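Local atomic coordinates of putative enoyl-CoA hydratase/isomerase (Bordetella parapertussis, PDB entry 3ISA), a protein that probably acts on acyl-CoA thioesters as a hydratase or isomerase of the crotonase family, although its exact reaction and substrate are not known. Residues Gly107-Ala112 with Ala129-Pro134; Arg123-Glu128 with Gly175-Cys180; Arg48-Leu53 with Leu200-Arg205. All blocks are in the same frame, centred on the assembly; numbering follows the deposited sequence.

Contact 1 of 3, residues Gly107-Ala112 with Ala129-Pro134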
loop_
_atom_site.group_PDB
_atom_site.type_symbol
_atom_site.label_atom_id
_atom_site.label_comp_id
_atom_site.label_asym_id
_atom_site.label_seq_id
_atom_site.Cartn_x
_atom_site.Cartn_y
_atom_site.Cartn_z
ATOM N N GLY D 107 -2.994 20.914 33.840
ATOM C CA GLY D 107 -2.040 22.000 33.657
ATOM C C GLY D 107 -1.684 22.252 32.195
ATOM O O GLY D 107 -2.401 21.810 31.277
ATOM N N ARG D 108 -0.561 22.939 32.001
ATOM C CA ARG D 108 -0.095 23.352 30.680
ATOM C C ARG D 108 0.890 22.334 30.099
ATOM O O ARG D 108 1.958 22.086 30.672
ATOM C CB ARG D 108 0.555 24.734 30.760
ATOM C CG ARG D 108 -0.389 25.841 31.256
ATOM C CD ARG D 108 0.363 27.141 31.546
ATOM N NE ARG D 108 1.056 27.643 30.361
ATOM C CZ ARG D 108 1.642 28.834 30.268
ATOM N NH1 ARG D 108 1.625 29.679 31.293
ATOM N NH2 ARG D 108 2.244 29.182 29.139
ATOM N N ASN D 109 0.526 21.764 28.962
ATOM C CA ASN D 109 1.292 20.683 28.356
ATOM C C ASN D 109 1.769 21.031 26.960
ATOM O O ASN D 109 1.054 21.691 26.201
ATOM C CB ASN D 109 0.444 19.426 28.374
ATOM C CG ASN D 109 -0.106 19.133 29.780
ATOM O OD1 ASN D 109 0.652 18.769 30.689
ATOM N ND2 ASN D 109 -1.407 19.349 29.975
ATOM N N PHE D 110 2.975 20.576 26.626
ATOM C CA PHE D 110 3.678 21.047 25.436
ATOM C C PHE D 110 4.354 19.919 24.672
ATOM O O PHE D 110 4.888 18.985 25.285
ATOM C CB PHE D 110 4.761 22.070 25.807
ATOM C CG PHE D 110 4.228 23.325 26.435
ATOM C CD1 PHE D 110 3.799 24.380 25.636
ATOM C CD2 PHE D 110 4.174 23.458 27.822
ATOM C CE1 PHE D 110 3.304 25.547 26.202
ATOM C CE2 PHE D 110 3.680 24.627 28.405
ATOM C CZ PHE D 110 3.246 25.675 27.584
ATOM N N GLY D 111 4.354 20.045 23.344
ATOM C CA GLY D 111 5.206 19.234 22.465
ATOM C C GLY D 111 5.082 17.727 22.647
ATOM O O GLY D 111 3.979 17.191 22.651
ATOM N N ALA D 112 6.219 17.054 22.837
ATOM C CA ALA D 112 6.255 15.612 23.043
ATOM C C ALA D 112 5.398 15.146 24.241
ATOM O O ALA D 112 4.932 14.009 24.265
ATOM C CB ALA D 112 7.698 15.138 23.173
ATOM N N ALA D 129 -7.056 22.316 31.833
ATOM C CA ALA D 129 -5.843 21.869 31.113
ATOM C C ALA D 129 -5.674 22.544 29.750
ATOM O O ALA D 129 -6.652 22.949 29.113
ATOM C CB ALA D 129 -5.846 20.343 30.955
ATOM N N GLY D 130 -4.427 22.653 29.307
ATOM C CA GLY D 130 -4.102 23.294 28.037
ATOM C C GLY D 130 -3.032 22.501 27.306
ATOM O O GLY D 130 -2.244 21.769 27.930
ATOM N N PHE D 131 -3.016 22.628 25.981
ATOM C CA PHE D 131 -2.140 21.827 25.142
ATOM C C PHE D 131 -1.586 22.707 24.037
ATOM O O PHE D 131 -2.314 23.522 23.468
ATOM C CB PHE D 131 -2.905 20.661 24.470
ATOM C CG PHE D 131 -3.690 19.782 25.416
ATOM C CD1 PHE D 131 -3.099 18.655 26.006
ATOM C CD2 PHE D 131 -5.039 20.057 25.695
ATOM C CE1 PHE D 131 -3.841 17.824 26.868
ATOM C CE2 PHE D 131 -5.777 19.248 26.558
ATOM C CZ PHE D 131 -5.180 18.128 27.154
ATOM N N ARG D 132 -0.316 22.518 23.707
ATOM C CA ARG D 132 0.281 23.146 22.527
ATOM C C ARG D 132 1.381 22.259 21.945
ATOM O O ARG D 132 2.210 21.737 22.688
ATOM C CB ARG D 132 0.860 24.515 22.908
ATOM C CG ARG D 132 1.218 25.389 21.707
ATOM C CD ARG D 132 1.895 26.719 22.098
ATOM N NE ARG D 132 2.160 27.528 20.909
ATOM C CZ ARG D 132 3.207 28.337 20.731
ATOM N NH1 ARG D 132 4.149 28.466 21.661
ATOM N NH2 ARG D 132 3.323 29.014 19.594
ATOM N N MET D 133 1.394 22.078 20.622
ATOM C CA MET D 133 2.497 21.388 19.941
ATOM C C MET D 133 3.135 22.389 18.976
ATOM O O MET D 133 2.675 22.519 17.835
ATOM C CB MET D 133 2.002 20.141 19.175
ATOM C CG MET D 133 1.573 18.905 20.042
ATOM S SD MET D 133 0.491 17.719 19.186
ATOM C CE MET D 133 -1.058 18.612 19.290
ATOM N N PRO D 134 4.155 23.139 19.443
ATOM C CA PRO D 134 4.764 24.246 18.689
ATOM C C PRO D 134 6.001 23.902 17.853
ATOM O O PRO D 134 6.580 24.800 17.250
ATOM C CB PRO D 134 5.165 25.222 19.798
ATOM C CG PRO D 134 5.514 24.325 20.953
ATOM C CD PRO D 134 4.762 23.013 20.782
#
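Two parallel strands, 108-110 and 130-132, pair here at the edge of the small three-stranded sheet of the crotonase fold, joined by a crossover through helix 112-119 and strand 122-125. Their short axes approach to 4.8 Å with N-to-C directions 19° apart. The ladder is built by Gly130 N to Gly107 O (2.9 Å), Asn109 N to Gly130 O, Arg132 N to Asn109 O, and Gly111 N to Arg132 O (2.8 Å). Alongside it, Phe110 CA approaches Arg132 O at 3.2 Å. Gly111 N-caps helix 112-119, whose first turn, as in crotonase relatives, probably contributes a backbone N-H to an oxyanion hole.

On the face that carries Phe110, Arg132 CB reaches ring atom CD1 obliquely at 4.0 Å, while the extended arginine chain runs on until NE donates to Ala163 O. On the other face lie Asn109 and Phe131. With CG anti to its carbonyl carbon (chi1 -52°), Asn109 brings ND2 to within 3.3 Å of Gly130 O, a weak bond; ND2 also donates to His106 O, and OD1 accepts from Phe63 N and Ser64 N. The buried amide is thus gripped at both ends, tying the strand pair to loop 62-64.

Contact 2 of 3, residues Arg123-Glu128 with Gly175-Cys180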
loop_
_atom_site.group_PDB
_atom_site.type_symbol
_atom_site.label_atom_id
_atom_site.label_comp_id
_atom_site.label_asym_id
_atom_site.label_seq_id
_atom_site.Cartn_x
_atom_site.Cartn_y
_atom_site.Cartn_z
ATOM N N ARG D 123 -8.204 9.144 26.796
ATOM C CA ARG D 123 -7.561 10.406 27.130
ATOM C C ARG D 123 -8.535 11.324 27.854
ATOM O O ARG D 123 -9.612 11.621 27.336
ATOM C CB ARG D 123 -7.027 11.092 25.865
ATOM C CG ARG D 123 -6.097 10.232 25.023
ATOM C CD ARG D 123 -5.716 10.919 23.711
ATOM N NE ARG D 123 -6.851 11.090 22.804
ATOM C CZ ARG D 123 -7.354 10.134 22.018
ATOM N NH1 ARG D 123 -8.399 10.397 21.230
ATOM N NH2 ARG D 123 -6.824 8.914 22.011
ATOM N N TYR D 124 -8.143 11.755 29.052
ATOM C CA TYR D 124 -8.966 12.651 29.870
ATOM C C TYR D 124 -8.108 13.812 30.336
ATOM O O TYR D 124 -6.893 13.669 30.507
ATOM C CB TYR D 124 -9.528 11.916 31.096
ATOM C CG TYR D 124 -10.561 10.855 30.788
ATOM C CD1 TYR D 124 -11.923 11.172 30.740
ATOM C CD2 TYR D 124 -10.185 9.530 30.573
ATOM C CE1 TYR D 124 -12.878 10.197 30.467
ATOM C CE2 TYR D 124 -11.127 8.551 30.294
ATOM C CZ TYR D 124 -12.472 8.891 30.247
ATOM O OH TYR D 124 -13.407 7.925 29.972
ATOM N N CYS D 125 -8.729 14.969 30.554
ATOM C CA CYS D 125 -8.001 16.072 31.163
ATOM C C CYS D 125 -8.883 16.866 32.128
ATOM O O CYS D 125 -10.101 16.724 32.106
ATOM C CB CYS D 125 -7.383 16.986 30.101
ATOM S SG CYS D 125 -8.562 17.963 29.143
ATOM N N THR D 126 -8.256 17.672 32.976
ATOM C CA THR D 126 -8.976 18.605 33.844
ATOM C C THR D 126 -9.579 19.731 32.985
ATOM O O THR D 126 -9.030 20.052 31.931
ATOM C CB THR D 126 -8.053 19.206 34.938
ATOM O OG1 THR D 126 -6.882 19.783 34.337
ATOM C CG2 THR D 126 -7.666 18.154 35.979
ATOM N N PRO D 127 -10.715 20.333 33.420
ATOM C CA PRO D 127 -11.319 21.435 32.641
ATOM C C PRO D 127 -10.392 22.627 32.402
ATOM O O PRO D 127 -10.599 23.377 31.450
ATOM C CB PRO D 127 -12.502 21.879 33.511
ATOM C CG PRO D 127 -12.825 20.717 34.346
ATOM C CD PRO D 127 -11.520 20.017 34.616
ATOM N N GLU D 128 -9.377 22.786 33.249
ATOM C CA GLU D 128 -8.423 23.888 33.154
ATOM C C GLU D 128 -7.150 23.545 32.345
ATOM O O GLU D 128 -6.273 24.397 32.185
ATOM C CB GLU D 128 -8.029 24.363 34.561
ATOM C CG GLU D 128 -9.209 24.693 35.492
ATOM C CD GLU D 128 -9.754 23.475 36.258
ATOM O OE1 GLU D 128 -9.214 22.353 36.101
ATOM O OE2 GLU D 128 -10.737 23.646 37.016
ATOM N N GLY D 175 -12.435 15.813 19.704
ATOM C CA GLY D 175 -12.260 14.391 20.017
ATOM C C GLY D 175 -10.859 14.026 20.495
ATOM O O GLY D 175 -10.500 12.843 20.535
ATOM N N PHE D 176 -10.078 15.038 20.873
ATOM C CA PHE D 176 -8.747 14.815 21.435
ATOM C C PHE D 176 -8.826 14.241 22.862
ATOM O O PHE D 176 -7.944 13.494 23.281
ATOM C CB PHE D 176 -7.884 16.088 21.359
ATOM C CG PHE D 176 -6.418 15.849 21.659
ATOM C CD1 PHE D 176 -5.668 14.961 20.887
ATOM C CD2 PHE D 176 -5.794 16.507 22.706
ATOM C CE1 PHE D 176 -4.312 14.730 21.173
ATOM C CE2 PHE D 176 -4.442 16.281 23.006
ATOM C CZ PHE D 176 -3.700 15.390 22.237
ATOM N N VAL D 177 -9.872 14.598 23.611
ATOM C CA VAL D 177 -10.126 13.958 24.916
ATOM C C VAL D 177 -11.513 13.313 24.921
ATOM O O VAL D 177 -12.422 13.783 24.224
ATOM C CB VAL D 177 -9.923 14.915 26.145
ATOM C CG1 VAL D 177 -8.471 15.393 26.236
ATOM C CG2 VAL D 177 -10.865 16.107 26.109
ATOM N N ARG D 178 -11.651 12.217 25.668
ATOM C CA ARG D 178 -12.938 11.532 25.846
ATOM C C ARG D 178 -13.886 12.452 26.578
ATOM O O ARG D 178 -15.054 12.591 26.211
ATOM C CB ARG D 178 -12.769 10.274 26.693
ATOM C CG ARG D 178 -12.552 9.030 25.907
ATOM C CD ARG D 178 -12.028 7.909 26.796
ATOM N NE ARG D 178 -13.088 7.058 27.343
ATOM C CZ ARG D 178 -13.589 5.985 26.729
ATOM N NH1 ARG D 178 -14.544 5.268 27.313
ATOM N NH2 ARG D 178 -13.139 5.628 25.532
ATOM N N ASP D 179 -13.356 13.078 27.621
ATOM C CA ASP D 179 -14.113 13.976 28.457
ATOM C C ASP D 179 -13.163 14.742 29.342
ATOM O O ASP D 179 -11.972 14.415 29.447
ATOM C CB ASP D 179 -15.123 13.209 29.321
ATOM C CG ASP D 179 -16.448 13.947 29.452
ATOM O OD1 ASP D 179 -16.444 15.135 29.858
ATOM O OD2 ASP D 179 -17.490 13.337 29.132
ATOM N N CYS D 180 -13.706 15.780 29.965
ATOM C CA CYS D 180 -13.019 16.499 31.003
ATOM C C CYS D 180 -13.398 15.884 32.336
ATOM O O CYS D 180 -14.530 15.434 32.519
ATOM C CB CYS D 180 -13.376 17.976 30.940
ATOM S SG CYS D 180 -12.775 18.701 29.409
#
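Arg123 and Tyr124 reach across from strand 122-125 to the chain that leaves helix 168-173 by a Schellman turn at Gly175. In one of two modelled conformers, the Arg123 chain bends at chi3 (-66°), bringing NE beside Phe176 O, and chi4 (-80°) turns the guanidinium edge to two successive carbonyls: NE meets Phe176 O at 2.7 Å and NH1 meets Gly175 O at 3.3 Å, both near its plane. NH1 also forms a salt bridge with Asp154 of a second subunit. Arg178 N donates to Arg123 O at 2.7 Å.

Arg178 crosses Tyr124 at a slant, CB over one ring face toward its rim, 4.0 Å from the centroid, a CH-pi contact, and a bend at chi3 carries NE to the phenol, where it donates to OH at 2.8 Å. The guanidinium stands 62° from the ring plane, holding OH at its edge. Cys125 SG packs on Val177 CG1 (3.9 Å) and, at 4.3 Å, on Cys180 SG.

Strand 179-180, weakly paired (Cys125 N to Asp179 O, 3.5 Å), is an outer strand of the six-stranded sheet, beside 122-125, whose other neighbour is 100-105. Helices 112-119, 144-151 and 168-173 pack around Arg123, Phe176 and Cys180.

Contact 3 of 3, residues Arg48-Leu53 with Leu200-Arg205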
loop_
_atom_site.group_PDB
_atom_site.type_symbol
_atom_site.label_atom_id
_atom_site.label_comp_id
_atom_site.label_asym_id
_atom_site.label_seq_id
_atom_site.Cartn_x
_atom_site.Cartn_y
_atom_site.Cartn_z
ATOM N N ARG D 48 6.263 -7.191 28.114
ATOM C CA ARG D 48 6.724 -8.544 28.457
ATOM C C ARG D 48 5.786 -9.216 29.463
ATOM O O ARG D 48 5.470 -10.406 29.344
ATOM C CB ARG D 48 8.156 -8.509 28.993
ATOM C CG ARG D 48 9.224 -8.261 27.911
ATOM C CD ARG D 48 10.642 -8.614 28.419
ATOM N NE ARG D 48 10.886 -8.101 29.777
ATOM C CZ ARG D 48 11.371 -6.891 30.062
ATOM N NH1 ARG D 48 11.692 -6.047 29.075
ATOM N NH2 ARG D 48 11.547 -6.525 31.342
ATOM N N GLU D 49 5.292 -8.431 30.419
ATOM C CA GLU D 49 4.476 -8.961 31.515
ATOM C C GLU D 49 2.979 -8.932 31.175
ATOM O O GLU D 49 2.123 -9.336 31.981
ATOM C CB GLU D 49 4.842 -8.221 32.820
ATOM C CG GLU D 49 6.348 -8.460 33.194
ATOM C CD GLU D 49 6.921 -7.596 34.339
ATOM O OE1 GLU D 49 6.286 -7.503 35.404
ATOM O OE2 GLU D 49 8.050 -7.051 34.187
ATOM N N GLN D 50 2.680 -8.482 29.956
ATOM C CA GLN D 50 1.302 -8.406 29.423
ATOM C C GLN D 50 0.321 -7.693 30.352
ATOM O O GLN D 50 -0.813 -8.146 30.545
ATOM C CB GLN D 50 0.780 -9.787 29.028
ATOM C CG GLN D 50 1.549 -10.389 27.876
ATOM C CD GLN D 50 0.955 -11.695 27.431
ATOM O OE1 GLN D 50 0.941 -12.660 28.182
ATOM N NE2 GLN D 50 0.442 -11.730 26.202
ATOM N N VAL D 51 0.780 -6.574 30.913
ATOM C CA VAL D 51 -0.028 -5.720 31.770
ATOM C C VAL D 51 -1.256 -5.213 30.992
ATOM O O VAL D 51 -1.125 -4.659 29.889
ATOM C CB VAL D 51 0.807 -4.536 32.335
ATOM C CG1 VAL D 51 -0.041 -3.668 33.263
ATOM C CG2 VAL D 51 2.068 -5.059 33.069
ATOM N N PRO D 52 -2.457 -5.439 31.537
ATOM C CA PRO D 52 -3.681 -5.068 30.796
ATOM C C PRO D 52 -3.824 -3.572 30.522
ATOM O O PRO D 52 -4.199 -3.173 29.396
ATOM C CB PRO D 52 -4.807 -5.567 31.707
ATOM C CG PRO D 52 -4.166 -6.654 32.553
ATOM C CD PRO D 52 -2.775 -6.113 32.814
ATOM N N LEU D 53 -3.503 -2.754 31.524
ATOM C CA LEU D 53 -3.675 -1.308 31.424
ATOM C C LEU D 53 -2.405 -0.550 31.827
ATOM O O LEU D 53 -1.836 -0.789 32.909
ATOM C CB LEU D 53 -4.832 -0.848 32.322
ATOM C CG LEU D 53 -5.025 0.669 32.437
ATOM C CD1 LEU D 53 -5.583 1.265 31.128
ATOM C CD2 LEU D 53 -5.947 1.016 33.611
ATOM N N LEU D 200 -10.987 -8.776 27.938
ATOM C CA LEU D 200 -10.521 -9.761 26.963
ATOM C C LEU D 200 -9.202 -10.375 27.418
ATOM O O LEU D 200 -8.470 -9.765 28.196
ATOM C CB LEU D 200 -10.315 -9.102 25.599
ATOM C CG LEU D 200 -11.467 -8.308 24.970
ATOM C CD1 LEU D 200 -11.011 -7.719 23.617
ATOM C CD2 LEU D 200 -12.718 -9.219 24.823
ATOM N N ASP D 201 -8.886 -11.559 26.904
ATOM C CA ASP D 201 -7.611 -12.210 27.226
ATOM C C ASP D 201 -6.441 -11.467 26.532
ATOM O O ASP D 201 -6.675 -10.754 25.541
ATOM C CB ASP D 201 -7.645 -13.707 26.856
ATOM C CG ASP D 201 -7.700 -13.943 25.363
ATOM O OD1 ASP D 201 -6.636 -13.916 24.709
ATOM O OD2 ASP D 201 -8.807 -14.177 24.844
ATOM N N PRO D 202 -5.197 -11.612 27.055
ATOM C CA PRO D 202 -4.047 -10.875 26.493
ATOM C C PRO D 202 -3.841 -11.032 24.984
ATOM O O PRO D 202 -3.585 -10.031 24.294
ATOM C CB PRO D 202 -2.853 -11.443 27.276
ATOM C CG PRO D 202 -3.434 -11.880 28.574
ATOM C CD PRO D 202 -4.792 -12.416 28.234
ATOM N N ALA D 203 -3.977 -12.253 24.466
ATOM C CA ALA D 203 -3.762 -12.481 23.034
ATOM C C ALA D 203 -4.841 -11.791 22.184
ATOM O O ALA D 203 -4.537 -11.205 21.141
ATOM C CB ALA D 203 -3.689 -13.971 22.717
ATOM N N THR D 204 -6.091 -11.849 22.647
ATOM C CA THR D 204 -7.207 -11.266 21.905
ATOM C C THR D 204 -7.156 -9.746 21.979
ATOM O O THR D 204 -7.416 -9.059 20.983
ATOM C CB THR D 204 -8.578 -11.819 22.391
ATOM O OG1 THR D 204 -8.592 -13.243 22.237
ATOM C CG2 THR D 204 -9.737 -11.247 21.584
ATOM N N ARG D 205 -6.803 -9.223 23.152
ATOM C CA ARG D 205 -6.633 -7.786 23.320
ATOM C C ARG D 205 -5.559 -7.242 22.363
ATOM O O ARG D 205 -5.784 -6.235 21.682
ATOM C CB ARG D 205 -6.317 -7.441 24.785
ATOM C CG ARG D 205 -6.076 -5.950 25.056
ATOM C CD ARG D 205 -5.827 -5.648 26.544
ATOM N NE ARG D 205 -4.688 -6.390 27.117
ATOM C CZ ARG D 205 -4.806 -7.344 28.036
ATOM N NH1 ARG D 205 -6.009 -7.670 28.503
ATOM N NH2 ARG D 205 -3.720 -7.969 28.496
HETATM O O HOH W 1 -1.616 -6.568 27.371
#
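Arg205 presents one face of its guanidinium to Pro52 CA, while Gln50 sets its amide against the ring of Pro202; these two side-chain pairs make up most of the contact. Pro52 CA sits over the centre of that guanidinium face, 3.7 Å from NH2, and Pro52 CB lies 4.0 Å from NH1. The arginine leaves the helix with CG anti to its backbone N (chi1 178°) and stays extended until the bend at chi3 (57°) carries NE over toward Pro52. Its edge is used differently: NH2 donates to a water in the guanidinium plane at 2.8 Å, and that water donates in turn to Val51 O at 3.2 Å. A single water thus bridges the arginine to the loop backbone, whereas NH1 is held by Ala197 O and NE by a weak bond to Pro98 O, which together limit rotation of the group.

Gln50 crosses Pro202 at about a right angle, with Gln50 NE2 3.5 Å from Pro202 CB. Gln50, of positive phi, ends helix 33-48 in a Schellman motif, and its CB points toward helix 202-212. Pro202 follows the N-cap residue Asp201, whose OD1 accepts from Thr204 N at 3.0 Å, and Thr204 OG1 donates to OD2 at 2.8 Å.

The contact thus joins the turn between helix 33-48 and strand 53-58 to the start of helix 202-212, with helix 186-197 packing on Pro52 and Leu53 beside it.

In the fold
From the N terminus, the first segment reached is 48-53, which waits until 200-205 to close contact 3; the other two contacts both fall within that long loop. Inside it the segments alternate: 107-112 opens contact 1, 123-128 opens contact 2, 129-134 closes contact 1 and 175-180 closes contact 2, so the two loops cross. Contacts 1 and 2 also touch, with Phe131 packing on Cys125 and Phe176, which joins the three-stranded sheet to strand 122-125 and the loop ahead of 179-180. Contact 3 stands apart, its centre about 30 Å from that of contact 1, and ties the turn ahead of the inner strand 53-58 to the C-terminal helices. Contacts 2 and 3 both border the second subunit.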